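Local atomic coordinates of hypothetical protein (PDB entry 2IL5), a protein that is of unknown function but has a Bet v 1-like fold of the Activator of Hsp90 ATPase homolog 1-like family, which may bind a hydrophobic ligand. Residues Tyr22-Glu27 and His163-Ser168; Glu27-Ala32 and Val108-Arg113; Thr34-Leu39 and Lys51-Asp56. All blocks are in the same frame, centred on the assembly; numbering follows the deposited sequence. Where two conformers were deposited one is given.

How the interactions relate
The three contacts bind short helices of a Bet v 1-like fold to its two large elements, the antiparallel sheet and the long helix 136-166. Interactions 1 and 2, with centres about 9 Å apart, overlap at E27, which touches neither partner, and both use helix 26-32, held between the end of the long helix and strand 104-112. Interaction 3, centred about 17 Å from interaction 1 and 18 Å from interaction 2, attaches the following helix 36-39 to edge strand 50-55. In sequence the loops are nested: interaction 3 inside interaction 2, and that inside interaction 1. A32 packs on both L38 and L39, so the two short helices touch each other directly.

Interaction 1 (Tyr22-Glu27 and His163-Ser168); sequences YKFSPE and HVIETS
F24 has CG anti to the carbonyl carbon (chi1 -53°), and I165 has CG2 anti to its backbone N; these two settings bring the F24 ring and that methyl branch together. In this Bet v 1-like fold the contact joins the turn between strand 12-22 and helix 26-32 to the last turn of the long C-terminal helix 136-166. I165 CG2 sits over the centre of the ring, 3.5 Å from its centroid and only 7° off the normal, a CH-pi contact over the face. The methyl touches the ring most closely at CD1 and CG, while the far end of the ring, CZ, reaches the helix backbone at E166 N, 3.6 Å away. On the opposite face lies K23 CG, offset toward the rim, so the ring is held between its own neighbour in sequence and the helix. The ring of Y162, one turn back along the helix, also meets F24.

The charged part of the contact is looser. K23 runs out extended beyond CG, and E166 bends at chi2 (98°), so the two side chains cross at about a right angle and the carboxylate meets the end of the lysine. The salt bridge from K23 NZ to E166 OE1 is long at 3.4 Å and its hydrogen bond is weak; NZ also makes a weak bond to Y162 OH. This pair lies at the more exposed margin, beside the buried F24 and I165.

At the end of the turn S25 N-caps helix 26-32, its OG accepting from L28 N. Where the long helix finishes, the chain folds back onto a carbonyl: I165 O accepts from both S168 N and S168 OG, the latter at 2.7 Å.

Interaction 2 (Glu27-Ala32 and Val108-Arg113); sequences ELVYEA and VEFFER
Y30 and F110 stand with their ring planes almost perpendicular, at 89°, and their side chains cross at about a right angle. The centroids are 5.8 Å apart, in an oblique aromatic contact. The touching is done by one side of the tyrosine: Y30 CD2 comes to 3.6 Å from F110 CE1, with F110 CD1 a little farther off, at the edge of the tyrosine ring and in its plane. Y30 uses its backbone as well. Its CA lies above the centre of the phenylalanine ring, 4.3 Å from the centroid and 11° off the normal, so the F110 face is laid against the helix itself.

V29 meets the same ring at its CD2-CE2 margin, obliquely and from the same side of the plane as Y30 CA. With CG1 anti to its backbone N (chi1 -174°), the valine sends that methyl to CE2 and CD2 of F110, 3.6 Å from CE2. The CD1-CE1 margin of F110 therefore belongs to the tyrosine and the CD2-CE2 margin to the valine.

This is helix-on-sheet packing of the Bet v 1-like fold: helix 26-32 rests on strand 104-112, an inner strand of the antiparallel sheet, with F110 pointing up from the sheet toward the helix. Strands next to it contribute V90 and M120, which touch F110, and W33 meets its ring edge-to-face.

No hydrogen bond crosses between the two segments, and V29 and F110 are buried. The helix also packs on helix 136-166, where M161 touches V29 and A32, and I165 touches L28 and A32.

Interaction 3 (Thr34-Leu39 and Lys51-Asp56); sequences TKKDLL and KEIEAD
Apolar side-chain contacts centre on K36 and I53, which slide past each other in opposite directions, K36 CG lying 3.9 Å from I53 CG1 and 4.0 Å from A55 CB. I53 has CG1 anti to its backbone N (chi1 178°) and is extended beyond it, so CD1 reaches the helix, 4.1 Å from L39 CB.

Carbons also meet backbone carbonyl oxygens in van der Waals contact. I53 CD1 lies 3.6 Å from K36 O, and K36, bent at chi2 and chi3, passes its CD 3.7 Å from I53 O.

The contact sets helix 36-39, the second of the two consecutive short helices in this Bet v 1-like fold, against strand 50-55, an outermost strand of the sheet within the chain. I53 and A55 both point toward the helix while E54 between them points away, the alternation of a beta strand. Where the strand pairs with 62-68, K51 and E52 both face V66 in a classic beta bulge.

No hydrogen bond crosses between the two segments; within 34-39, K35 O accepts from both L38 N and L39 N.

Interaction 1 (Tyr22-Glu27 and His163-Ser168)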
ATOM      1  N   TYR A  22       1.638   6.503  15.597  1.00 49.33           N
ATOM      2  CA  TYR A  22       1.315   7.896  15.326  1.00 49.12           C
ATOM      3  C   TYR A  22       0.570   8.467  16.499  1.00 49.22           C
ATOM      4  O   TYR A  22      -0.060   7.721  17.249  1.00 49.48           O
ATOM      5  CB  TYR A  22       0.441   8.021  14.079  1.00 48.85           C
ATOM      6  CG  TYR A  22       1.080   7.462  12.849  1.00 50.19           C
ATOM      7  CD1 TYR A  22       0.521   6.359  12.176  1.00 49.96           C
ATOM      8  CD2 TYR A  22       2.277   8.008  12.367  1.00 49.87           C
ATOM      9  CE1 TYR A  22       1.137   5.840  11.037  1.00 49.71           C
ATOM     10  CE2 TYR A  22       2.889   7.505  11.247  1.00 50.20           C
ATOM     11  CZ  TYR A  22       2.316   6.415  10.579  1.00 50.26           C
ATOM     12  OH  TYR A  22       2.951   5.944   9.455  1.00 49.61           O
ATOM     13  N   LYS A  23       0.639   9.789  16.628  1.00 49.10           N
ATOM     14  CA  LYS A  23      -0.160  10.545  17.581  1.00 49.86           C
ATOM     15  C   LYS A  23      -1.618  10.719  17.116  1.00 49.72           C
ATOM     16  O   LYS A  23      -2.507  10.983  17.921  1.00 49.90           O
ATOM     17  CB  LYS A  23       0.468  11.932  17.802  1.00 50.00           C
ATOM     18  CG  LYS A  23       0.462  12.778  16.520  1.00 50.80           C
ATOM     19  CD  LYS A  23       1.084  14.132  16.696  1.00 53.47           C
ATOM     20  CE  LYS A  23       1.263  14.781  15.340  1.00 54.66           C
ATOM     21  NZ  LYS A  23       2.398  15.749  15.336  1.00 57.31           N
ATOM     22  N   PHE A  24      -1.848  10.617  15.813  1.00 49.67           N
ATOM     23  CA  PHE A  24      -3.197  10.744  15.246  1.00 49.59           C
ATOM     24  C   PHE A  24      -4.149   9.669  15.750  1.00 48.55           C
ATOM     25  O   PHE A  24      -3.703   8.575  16.034  1.00 47.82           O
ATOM     26  CB  PHE A  24      -3.120  10.612  13.733  1.00 50.32           C
ATOM     27  CG  PHE A  24      -2.146  11.529  13.106  1.00 51.92           C
ATOM     28  CD1 PHE A  24      -2.275  12.906  13.259  1.00 54.98           C
ATOM     29  CD2 PHE A  24      -1.094  11.028  12.355  1.00 53.33           C
ATOM     30  CE1 PHE A  24      -1.346  13.777  12.664  1.00 56.14           C
ATOM     31  CE2 PHE A  24      -0.174  11.883  11.759  1.00 53.48           C
ATOM     32  CZ  PHE A  24      -0.302  13.251  11.907  1.00 54.23           C
ATOM     33  N   SER A  25      -5.444   9.997  15.841  1.00 47.55           N
ATOM     34  CA  SER A  25      -6.513   9.020  16.130  1.00 46.87           C
ATOM     35  C   SER A  25      -6.640   7.918  15.032  1.00 46.22           C
ATOM     36  O   SER A  25      -6.331   8.180  13.854  1.00 46.14           O
ATOM     37  CB  SER A  25      -7.857   9.733  16.322  1.00 46.68           C
ATOM     38  OG  SER A  25      -8.377  10.178  15.081  1.00 46.80           O
ATOM     39  N   PRO A  26      -7.060   6.683  15.417  1.00 45.17           N
ATOM     40  CA  PRO A  26      -7.256   5.598  14.427  1.00 44.87           C
ATOM     41  C   PRO A  26      -8.131   6.040  13.279  1.00 44.24           C
ATOM     42  O   PRO A  26      -7.843   5.745  12.135  1.00 44.34           O
ATOM     43  CB  PRO A  26      -7.953   4.499  15.242  1.00 44.53           C
ATOM     44  CG  PRO A  26      -7.396   4.671  16.592  1.00 44.92           C
ATOM     45  CD  PRO A  26      -7.304   6.197  16.785  1.00 44.57           C
ATOM     46  N   GLU A  27      -9.199   6.740  13.611  1.00 44.02           N
ATOM     47  CA  GLU A  27     -10.044   7.406  12.641  1.00 43.99           C
ATOM     48  C   GLU A  27      -9.331   8.286  11.609  1.00 43.53           C
ATOM     49  O   GLU A  27      -9.732   8.306  10.446  1.00 43.83           O
ATOM     50  CB  GLU A  27     -11.060   8.275  13.371  1.00 43.40           C
ATOM     51  CG  GLU A  27     -11.523   9.456  12.536  1.00 44.59           C
ATOM     52  CD  GLU A  27     -12.757  10.111  13.064  1.00 47.90           C
ATOM     53  OE1 GLU A  27     -12.764  10.511  14.251  1.00 48.62           O
ATOM     54  OE2 GLU A  27     -13.711  10.246  12.275  1.00 49.81           O
ATOM     55  N   HIS A 163       2.379  13.293   6.633  1.00 50.56           N
ATOM     56  CA  HIS A 163       2.261  14.726   6.380  1.00 52.05           C
ATOM     57  C   HIS A 163       0.922  15.116   5.793  1.00 52.83           C
ATOM     58  O   HIS A 163       0.412  16.165   6.118  1.00 53.37           O
ATOM     59  CB  HIS A 163       3.388  15.223   5.493  1.00 52.63           C
ATOM     60  CG  HIS A 163       4.736  15.102   6.124  1.00 54.17           C
ATOM     61  ND1 HIS A 163       5.262  16.075   6.951  1.00 57.12           N
ATOM     62  CD2 HIS A 163       5.663  14.117   6.061  1.00 55.87           C
ATOM     63  CE1 HIS A 163       6.463  15.699   7.359  1.00 58.66           C
ATOM     64  NE2 HIS A 163       6.727  14.510   6.836  1.00 58.56           N
ATOM     65  N   VAL A 164       0.329  14.269   4.961  1.00 53.91           N
ATOM     66  CA  VAL A 164      -1.019  14.521   4.459  1.00 54.77           C
ATOM     67  C   VAL A 164      -1.989  14.571   5.642  1.00 55.79           C
ATOM     68  O   VAL A 164      -2.895  15.406   5.669  1.00 56.66           O
ATOM     69  CB  VAL A 164      -1.468  13.431   3.459  1.00 55.37           C
ATOM     70  CG1 VAL A 164      -3.009  13.480   3.218  1.00 55.59           C
ATOM     71  CG2 VAL A 164      -0.668  13.519   2.150  1.00 53.80           C
ATOM     72  N   ILE A 165      -1.805  13.687   6.625  1.00 56.33           N
ATOM     73  CA  ILE A 165      -2.645  13.722   7.827  1.00 56.67           C
ATOM     74  C   ILE A 165      -2.346  14.964   8.706  1.00 57.92           C
ATOM     75  O   ILE A 165      -3.264  15.672   9.127  1.00 57.77           O
ATOM     76  CB  ILE A 165      -2.577  12.401   8.654  1.00 56.25           C
ATOM     77  CG1 ILE A 165      -2.958  11.193   7.809  1.00 53.48           C
ATOM     78  CG2 ILE A 165      -3.532  12.477   9.867  1.00 57.32           C
ATOM     79  CD1 ILE A 165      -2.501   9.856   8.397  1.00 48.22           C
ATOM     80  N   GLU A 166      -1.061  15.218   8.952  1.00 59.36           N
ATOM     81  CA  GLU A 166      -0.586  16.361   9.710  1.00 61.66           C
ATOM     82  C   GLU A 166      -1.138  17.708   9.189  1.00 63.10           C
ATOM     83  O   GLU A 166      -1.482  18.576   9.971  1.00 62.57           O
ATOM     84  CB  GLU A 166       0.945  16.371   9.689  1.00 61.54           C
ATOM     85  CG  GLU A 166       1.599  17.565  10.378  1.00 62.89           C
ATOM     86  CD  GLU A 166       2.051  17.247  11.793  1.00 64.38           C
ATOM     87  OE1 GLU A 166       1.354  17.690  12.758  1.00 63.87           O
ATOM     88  OE2 GLU A 166       3.099  16.546  11.933  1.00 64.52           O
ATOM     89  N   THR A 167      -1.221  17.853   7.866  1.00 65.23           N
ATOM     90  CA  THR A 167      -1.654  19.093   7.212  1.00 66.87           C
ATOM     91  C   THR A 167      -3.174  19.140   6.948  1.00 68.42           C
ATOM     92  O   THR A 167      -3.663  19.961   6.164  1.00 69.20           O
ATOM     93  CB  THR A 167      -0.900  19.336   5.880  1.00 66.57           C
ATOM     94  OG1 THR A 167       0.426  18.693   5.920  1.00 66.09           O
ATOM     95  CG2 THR A 167      -0.736  20.859   5.623  1.00 66.87           C
ATOM     96  N   SER A 168      -3.923  18.252   7.580  1.00 69.70           N
ATOM     97  CA  SER A 168      -5.361  18.460   7.688  1.00 71.45           C
ATOM     98  C   SER A 168      -5.668  18.855   9.139  1.00 72.40           C
ATOM     99  O   SER A 168      -6.800  19.190   9.483  1.00 72.79           O
ATOM    100  CB  SER A 168      -6.120  17.205   7.276  1.00 71.11           C
ATOM    101  OG  SER A 168      -5.707  16.090   8.039  1.00 72.57           O
TER

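Interaction 2 (Glu27-Ala32 and Val108-Arg113)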
ATOM      1  N   GLU A  27      -9.199   6.740  13.611  1.00 44.02           N
ATOM      2  CA  GLU A  27     -10.044   7.406  12.641  1.00 43.99           C
ATOM      3  C   GLU A  27      -9.331   8.286  11.609  1.00 43.53           C
ATOM      4  O   GLU A  27      -9.732   8.306  10.446  1.00 43.83           O
ATOM      5  CB  GLU A  27     -11.060   8.275  13.371  1.00 43.40           C
ATOM      6  CG  GLU A  27     -11.523   9.456  12.536  1.00 44.59           C
ATOM      7  CD  GLU A  27     -12.757  10.111  13.064  1.00 47.90           C
ATOM      8  OE1 GLU A  27     -12.764  10.511  14.251  1.00 48.62           O
ATOM      9  OE2 GLU A  27     -13.711  10.246  12.275  1.00 49.81           O
ATOM     10  N   LEU A  28      -8.345   9.073  12.051  1.00 43.40           N
ATOM     11  CA  LEU A  28      -7.577   9.935  11.126  1.00 42.89           C
ATOM     12  C   LEU A  28      -6.654   9.122  10.218  1.00 42.98           C
ATOM     13  O   LEU A  28      -6.557   9.409   9.029  1.00 42.93           O
ATOM     14  CB  LEU A  28      -6.808  11.040  11.852  1.00 42.23           C
ATOM     15  CG  LEU A  28      -7.642  12.246  12.335  1.00 41.68           C
ATOM     16  CD1 LEU A  28      -6.731  13.219  13.023  1.00 40.13           C
ATOM     17  CD2 LEU A  28      -8.443  12.964  11.222  1.00 40.52           C
ATOM     18  N   VAL A  29      -5.995   8.107  10.780  1.00 42.71           N
ATOM     19  CA  VAL A  29      -5.188   7.190   9.979  1.00 42.55           C
ATOM     20  C   VAL A  29      -6.025   6.315   9.032  1.00 42.67           C
ATOM     21  O   VAL A  29      -5.648   6.126   7.872  1.00 43.63           O
ATOM     22  CB  VAL A  29      -4.251   6.326  10.848  1.00 42.62           C
ATOM     23  CG1 VAL A  29      -3.336   5.489   9.947  1.00 40.74           C
ATOM     24  CG2 VAL A  29      -3.409   7.247  11.746  1.00 41.35           C
ATOM     25  N   TYR A  30      -7.157   5.807   9.516  1.00 42.50           N
ATOM     26  CA  TYR A  30      -8.045   4.960   8.714  1.00 42.17           C
ATOM     27  C   TYR A  30      -8.575   5.749   7.535  1.00 42.66           C
ATOM     28  O   TYR A  30      -8.625   5.245   6.432  1.00 43.62           O
ATOM     29  CB  TYR A  30      -9.190   4.396   9.570  1.00 40.92           C
ATOM     30  CG  TYR A  30     -10.204   3.537   8.820  1.00 41.21           C
ATOM     31  CD1 TYR A  30     -11.416   4.090   8.341  1.00 42.51           C
ATOM     32  CD2 TYR A  30      -9.977   2.162   8.617  1.00 38.12           C
ATOM     33  CE1 TYR A  30     -12.345   3.313   7.647  1.00 41.71           C
ATOM     34  CE2 TYR A  30     -10.891   1.373   7.924  1.00 37.45           C
ATOM     35  CZ  TYR A  30     -12.073   1.938   7.442  1.00 42.28           C
ATOM     36  OH  TYR A  30     -12.992   1.125   6.778  1.00 40.98           O
ATOM     37  N   GLU A  31      -8.986   6.984   7.782  1.00 43.43           N
ATOM     38  CA  GLU A  31      -9.424   7.890   6.730  1.00 44.29           C
ATOM     39  C   GLU A  31      -8.407   8.039   5.576  1.00 44.29           C
ATOM     40  O   GLU A  31      -8.804   8.077   4.396  1.00 44.93           O
ATOM     41  CB  GLU A  31      -9.745   9.261   7.330  1.00 44.25           C
ATOM     42  CG  GLU A  31     -10.494  10.218   6.385  1.00 46.58           C
ATOM     43  CD  GLU A  31     -10.905  11.567   7.048  1.00 48.80           C
ATOM     44  OE1 GLU A  31     -10.045  12.309   7.580  1.00 48.44           O
ATOM     45  OE2 GLU A  31     -12.106  11.891   7.009  1.00 50.55           O
ATOM     46  N   ALA A  32      -7.114   8.133   5.907  1.00 43.73           N
ATOM     47  CA  ALA A  32      -6.039   8.260   4.895  1.00 43.10           C
ATOM     48  C   ALA A  32      -6.095   7.171   3.827  1.00 43.26           C
ATOM     49  O   ALA A  32      -5.742   7.423   2.667  1.00 42.91           O
ATOM     50  CB  ALA A  32      -4.675   8.266   5.574  1.00 43.16           C
ATOM     51  N   VAL A 108      -3.954  -4.191   6.703  1.00 42.32           N
ATOM     52  CA  VAL A 108      -3.483  -3.162   7.593  1.00 41.39           C
ATOM     53  C   VAL A 108      -4.495  -2.963   8.745  1.00 42.31           C
ATOM     54  O   VAL A 108      -5.677  -2.708   8.526  1.00 41.76           O
ATOM     55  CB  VAL A 108      -3.100  -1.823   6.835  1.00 41.53           C
ATOM     56  CG1 VAL A 108      -4.299  -1.223   6.138  1.00 38.81           C
ATOM     57  CG2 VAL A 108      -2.452  -0.794   7.820  1.00 37.14           C
ATOM     58  N   GLU A 109      -4.002  -3.114   9.976  1.00 42.90           N
ATOM     59  CA  GLU A 109      -4.817  -2.947  11.149  1.00 42.72           C
ATOM     60  C   GLU A 109      -4.426  -1.700  11.964  1.00 43.17           C
ATOM     61  O   GLU A 109      -3.247  -1.397  12.115  1.00 41.76           O
ATOM     62  CB  GLU A 109      -4.775  -4.219  12.000  1.00 42.23           C
ATOM     63  CG  GLU A 109      -6.118  -4.495  12.666  1.00 44.08           C
ATOM     64  CD  GLU A 109      -6.186  -5.793  13.443  1.00 45.95           C
ATOM     65  OE1 GLU A 109      -5.245  -6.625  13.381  1.00 43.15           O
ATOM     66  OE2 GLU A 109      -7.234  -5.986  14.102  1.00 46.08           O
ATOM     67  N   PHE A 110      -5.451  -1.006  12.483  1.00 44.66           N
ATOM     68  CA  PHE A 110      -5.313   0.224  13.272  1.00 45.99           C
ATOM     69  C   PHE A 110      -5.770  -0.008  14.727  1.00 47.18           C
ATOM     70  O   PHE A 110      -6.912  -0.401  14.960  1.00 48.59           O
ATOM     71  CB  PHE A 110      -6.131   1.355  12.616  1.00 45.71           C
ATOM     72  CG  PHE A 110      -5.915   1.467  11.137  1.00 45.65           C
ATOM     73  CD1 PHE A 110      -6.800   0.865  10.241  1.00 46.93           C
ATOM     74  CD2 PHE A 110      -4.793   2.115  10.631  1.00 44.47           C
ATOM     75  CE1 PHE A 110      -6.576   0.911   8.851  1.00 45.15           C
ATOM     76  CE2 PHE A 110      -4.569   2.177   9.255  1.00 44.11           C
ATOM     77  CZ  PHE A 110      -5.463   1.581   8.364  1.00 42.92           C
ATOM     78  N   PHE A 111      -4.880   0.184  15.695  1.00 47.92           N
ATOM     79  CA  PHE A 111      -5.226   0.065  17.114  1.00 49.12           C
ATOM     80  C   PHE A 111      -5.070   1.396  17.816  1.00 50.69           C
ATOM     81  O   PHE A 111      -4.099   2.116  17.576  1.00 50.56           O
ATOM     82  CB  PHE A 111      -4.332  -0.954  17.826  1.00 48.40           C
ATOM     83  CG  PHE A 111      -4.499  -2.361  17.335  1.00 47.36           C
ATOM     84  CD1 PHE A 111      -3.795  -2.811  16.207  1.00 41.63           C
ATOM     85  CD2 PHE A 111      -5.348  -3.251  18.009  1.00 44.78           C
ATOM     86  CE1 PHE A 111      -3.950  -4.117  15.747  1.00 41.93           C
ATOM     87  CE2 PHE A 111      -5.493  -4.583  17.558  1.00 44.63           C
ATOM     88  CZ  PHE A 111      -4.781  -5.011  16.430  1.00 42.18           C
ATOM     89  N   GLU A 112      -6.019   1.725  18.687  1.00 52.94           N
ATOM     90  CA  GLU A 112      -5.898   2.917  19.542  1.00 54.83           C
ATOM     91  C   GLU A 112      -4.896   2.637  20.656  1.00 55.74           C
ATOM     92  O   GLU A 112      -4.955   1.587  21.301  1.00 56.07           O
ATOM     93  CB  GLU A 112      -7.244   3.269  20.152  1.00 54.95           C
ATOM     94  CG  GLU A 112      -7.513   4.763  20.295  1.00 58.17           C
ATOM     95  CD  GLU A 112      -9.005   5.070  20.382  1.00 61.76           C
ATOM     96  OE1 GLU A 112      -9.804   4.109  20.187  1.00 61.06           O
ATOM     97  OE2 GLU A 112      -9.365   6.256  20.647  1.00 61.52           O
ATOM     98  N   ARG A 113      -3.952   3.549  20.854  1.00 56.50           N
ATOM     99  CA  ARG A 113      -3.036   3.448  21.986  1.00 57.57           C
ATOM    100  C   ARG A 113      -3.616   4.193  23.187  1.00 58.52           C
ATOM    101  O   ARG A 113      -4.531   5.009  23.025  1.00 58.47           O
ATOM    102  CB  ARG A 113      -1.684   4.039  21.615  1.00 57.18           C
ATOM    103  CG  ARG A 113      -1.152   3.546  20.299  1.00 55.13           C
ATOM    104  CD  ARG A 113      -0.262   4.576  19.651  1.00 52.64           C
ATOM    105  NE  ARG A 113       0.985   4.772  20.380  1.00 52.52           N
ATOM    106  CZ  ARG A 113       1.737   5.869  20.279  1.00 53.90           C
ATOM    107  NH1 ARG A 113       1.362   6.852  19.470  1.00 54.62           N
ATOM    108  NH2 ARG A 113       2.867   5.986  20.977  1.00 52.28           N
TER

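Interaction 3 (Thr34-Leu39 and Lys51-Asp56)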
ATOM      1  N   THR A  34      -8.865   5.408   2.981  1.00 44.26           N
ATOM      2  CA  THR A  34     -10.227   5.115   2.525  1.00 44.80           C
ATOM      3  C   THR A  34     -10.916   6.319   1.955  1.00 44.75           C
ATOM      4  O   THR A  34     -12.076   6.243   1.539  1.00 44.66           O
ATOM      5  CB  THR A  34     -11.115   4.494   3.650  1.00 44.58           C
ATOM      6  OG1 THR A  34     -11.117   5.359   4.773  1.00 44.11           O
ATOM      7  CG2 THR A  34     -10.609   3.094   4.048  1.00 44.28           C
ATOM      8  N   LYS A  35     -10.194   7.429   1.940  1.00 45.26           N
ATOM      9  CA  LYS A  35     -10.656   8.622   1.271  1.00 46.03           C
ATOM     10  C   LYS A  35      -9.839   8.996   0.053  1.00 46.11           C
ATOM     11  O   LYS A  35      -8.645   9.301   0.155  1.00 46.73           O
ATOM     12  CB  LYS A  35     -10.721   9.795   2.246  1.00 46.60           C
ATOM     13  CG  LYS A  35     -12.147  10.217   2.536  1.00 50.45           C
ATOM     14  CD  LYS A  35     -12.809  10.717   1.216  1.00 56.22           C
ATOM     15  CE  LYS A  35     -12.134  12.003   0.665  1.00 57.42           C
ATOM     16  NZ  LYS A  35     -12.315  12.228  -0.816  1.00 57.29           N
ATOM     17  N   LYS A  36     -10.520   9.005  -1.092  1.00 46.26           N
ATOM     18  CA  LYS A  36      -9.958   9.337  -2.413  1.00 46.05           C
ATOM     19  C   LYS A  36      -9.014  10.545  -2.477  1.00 45.73           C
ATOM     20  O   LYS A  36      -7.902  10.460  -3.005  1.00 45.27           O
ATOM     21  CB  LYS A  36     -11.104   9.583  -3.383  1.00 46.10           C
ATOM     22  CG  LYS A  36     -10.812   9.175  -4.788  1.00 46.97           C
ATOM     23  CD  LYS A  36     -11.426  10.126  -5.757  1.00 48.03           C
ATOM     24  CE  LYS A  36     -12.921  10.095  -5.682  1.00 49.72           C
ATOM     25  NZ  LYS A  36     -13.453  11.366  -6.186  1.00 50.61           N
ATOM     26  N   ASP A  37      -9.455  11.673  -1.944  1.00 46.09           N
ATOM     27  CA  ASP A  37      -8.691  12.891  -2.133  0.50 46.01           C
ATOM     28  C   ASP A  37      -7.541  12.993  -1.130  1.00 45.93           C
ATOM     29  O   ASP A  37      -6.698  13.900  -1.223  1.00 45.68           O
ATOM     30  CB  ASP A  37      -9.633  14.098  -2.171  0.50 46.60           C
ATOM     31  CG  ASP A  37     -10.772  13.900  -3.177  0.50 47.27           C
ATOM     32  OD1 ASP A  37     -10.475  13.651  -4.374  0.50 47.73           O
ATOM     33  OD2 ASP A  37     -11.952  13.949  -2.764  0.50 47.94           O
ATOM     34  N   LEU A  38      -7.505  12.020  -0.213  1.00 45.69           N
ATOM     35  CA  LEU A  38      -6.363  11.787   0.652  1.00 45.73           C
ATOM     36  C   LEU A  38      -5.424  10.738   0.013  1.00 45.70           C
ATOM     37  O   LEU A  38      -4.228  10.981  -0.107  1.00 45.72           O
ATOM     38  CB  LEU A  38      -6.798  11.345   2.058  1.00 45.60           C
ATOM     39  CG  LEU A  38      -7.637  12.319   2.880  1.00 45.86           C
ATOM     40  CD1 LEU A  38      -7.836  11.794   4.297  1.00 44.07           C
ATOM     41  CD2 LEU A  38      -7.034  13.737   2.889  1.00 44.04           C
ATOM     42  N   LEU A  39      -5.974   9.604  -0.422  1.00 45.13           N
ATOM     43  CA  LEU A  39      -5.192   8.561  -1.094  1.00 44.74           C
ATOM     44  C   LEU A  39      -4.435   9.084  -2.320  1.00 45.17           C
ATOM     45  O   LEU A  39      -3.316   8.631  -2.614  1.00 44.81           O
ATOM     46  CB  LEU A  39      -6.100   7.427  -1.548  1.00 44.55           C
ATOM     47  CG  LEU A  39      -6.621   6.435  -0.513  1.00 44.00           C
ATOM     48  CD1 LEU A  39      -7.879   5.735  -1.096  1.00 43.52           C
ATOM     49  CD2 LEU A  39      -5.521   5.437  -0.050  1.00 41.75           C
ATOM     50  N   LYS A  51      -2.622  11.476 -12.132  1.00 48.30           N
ATOM     51  CA  LYS A  51      -3.308  11.714 -13.397  1.00 48.85           C
ATOM     52  C   LYS A  51      -4.795  11.447 -13.252  1.00 48.90           C
ATOM     53  O   LYS A  51      -5.626  12.290 -13.572  1.00 48.28           O
ATOM     54  CB  LYS A  51      -2.775  10.763 -14.455  1.00 49.17           C
ATOM     55  CG  LYS A  51      -1.564  11.187 -15.166  1.00 49.71           C
ATOM     56  CD  LYS A  51      -1.493  10.457 -16.486  1.00 51.94           C
ATOM     57  CE  LYS A  51      -2.350  11.148 -17.565  1.00 54.97           C
ATOM     58  NZ  LYS A  51      -1.884  12.548 -17.912  1.00 54.25           N
ATOM     59  N   GLU A  52      -5.114  10.233 -12.810  1.00 49.54           N
ATOM     60  CA  GLU A  52      -6.477   9.853 -12.440  1.00 50.32           C
ATOM     61  C   GLU A  52      -6.435   9.083 -11.143  1.00 50.06           C
ATOM     62  O   GLU A  52      -5.517   8.293 -10.903  1.00 50.14           O
ATOM     63  CB  GLU A  52      -7.127   8.919 -13.465  1.00 50.36           C
ATOM     64  CG  GLU A  52      -7.155   9.352 -14.917  1.00 54.42           C
ATOM     65  CD  GLU A  52      -7.681   8.224 -15.827  1.00 58.31           C
ATOM     66  OE1 GLU A  52      -8.500   7.394 -15.355  1.00 58.39           O
ATOM     67  OE2 GLU A  52      -7.264   8.173 -17.010  1.00 59.81           O
ATOM     68  N   ILE A  53      -7.461   9.297 -10.326  1.00 50.53           N
ATOM     69  CA  ILE A  53      -7.827   8.374  -9.260  1.00 49.87           C
ATOM     70  C   ILE A  53      -9.357   8.181  -9.200  1.00 50.49           C
ATOM     71  O   ILE A  53     -10.123   9.144  -9.087  1.00 50.44           O
ATOM     72  CB  ILE A  53      -7.247   8.820  -7.884  1.00 49.48           C
ATOM     73  CG1 ILE A  53      -7.694   7.853  -6.773  1.00 46.99           C
ATOM     74  CG2 ILE A  53      -7.600  10.308  -7.605  1.00 49.31           C
ATOM     75  CD1 ILE A  53      -6.958   7.971  -5.483  1.00 43.71           C
ATOM     76  N   GLU A  54      -9.774   6.915  -9.256  1.00 50.92           N
ATOM     77  CA  GLU A  54     -11.137   6.485  -8.957  1.00 50.74           C
ATOM     78  C   GLU A  54     -11.006   5.509  -7.809  1.00 50.01           C
ATOM     79  O   GLU A  54     -10.131   4.653  -7.828  1.00 49.37           O
ATOM     80  CB  GLU A  54     -11.769   5.752 -10.154  1.00 51.25           C
ATOM     81  CG  GLU A  54     -12.112   6.626 -11.359  1.00 54.22           C
ATOM     82  CD  GLU A  54     -12.139   5.838 -12.683  1.00 59.22           C
ATOM     83  OE1 GLU A  54     -11.437   6.259 -13.637  1.00 62.71           O
ATOM     84  OE2 GLU A  54     -12.843   4.803 -12.781  1.00 60.52           O
ATOM     85  N   ALA A  55     -11.856   5.657  -6.801  1.00 49.92           N
ATOM     86  CA  ALA A  55     -11.927   4.714  -5.692  1.00 50.48           C
ATOM     87  C   ALA A  55     -13.381   4.532  -5.307  1.00 50.37           C
ATOM     88  O   ALA A  55     -14.060   5.513  -4.954  1.00 50.30           O
ATOM     89  CB  ALA A  55     -11.098   5.199  -4.479  1.00 50.19           C
ATOM     90  N   ASP A  56     -13.857   3.288  -5.406  1.00 50.04           N
ATOM     91  CA  ASP A  56     -15.162   2.898  -4.858  1.00 49.38           C
ATOM     92  C   ASP A  56     -14.985   2.173  -3.510  1.00 48.88           C
ATOM     93  O   ASP A  56     -14.888   0.938  -3.437  1.00 48.38           O
ATOM     94  CB  ASP A  56     -15.955   2.070  -5.882  1.00 49.65           C
ATOM     95  CG  ASP A  56     -17.322   1.649  -5.368  1.00 49.98           C
ATOM     96  OD1 ASP A  56     -17.880   2.363  -4.505  1.00 50.03           O
ATOM     97  OD2 ASP A  56     -17.830   0.597  -5.823  1.00 50.78           O
TER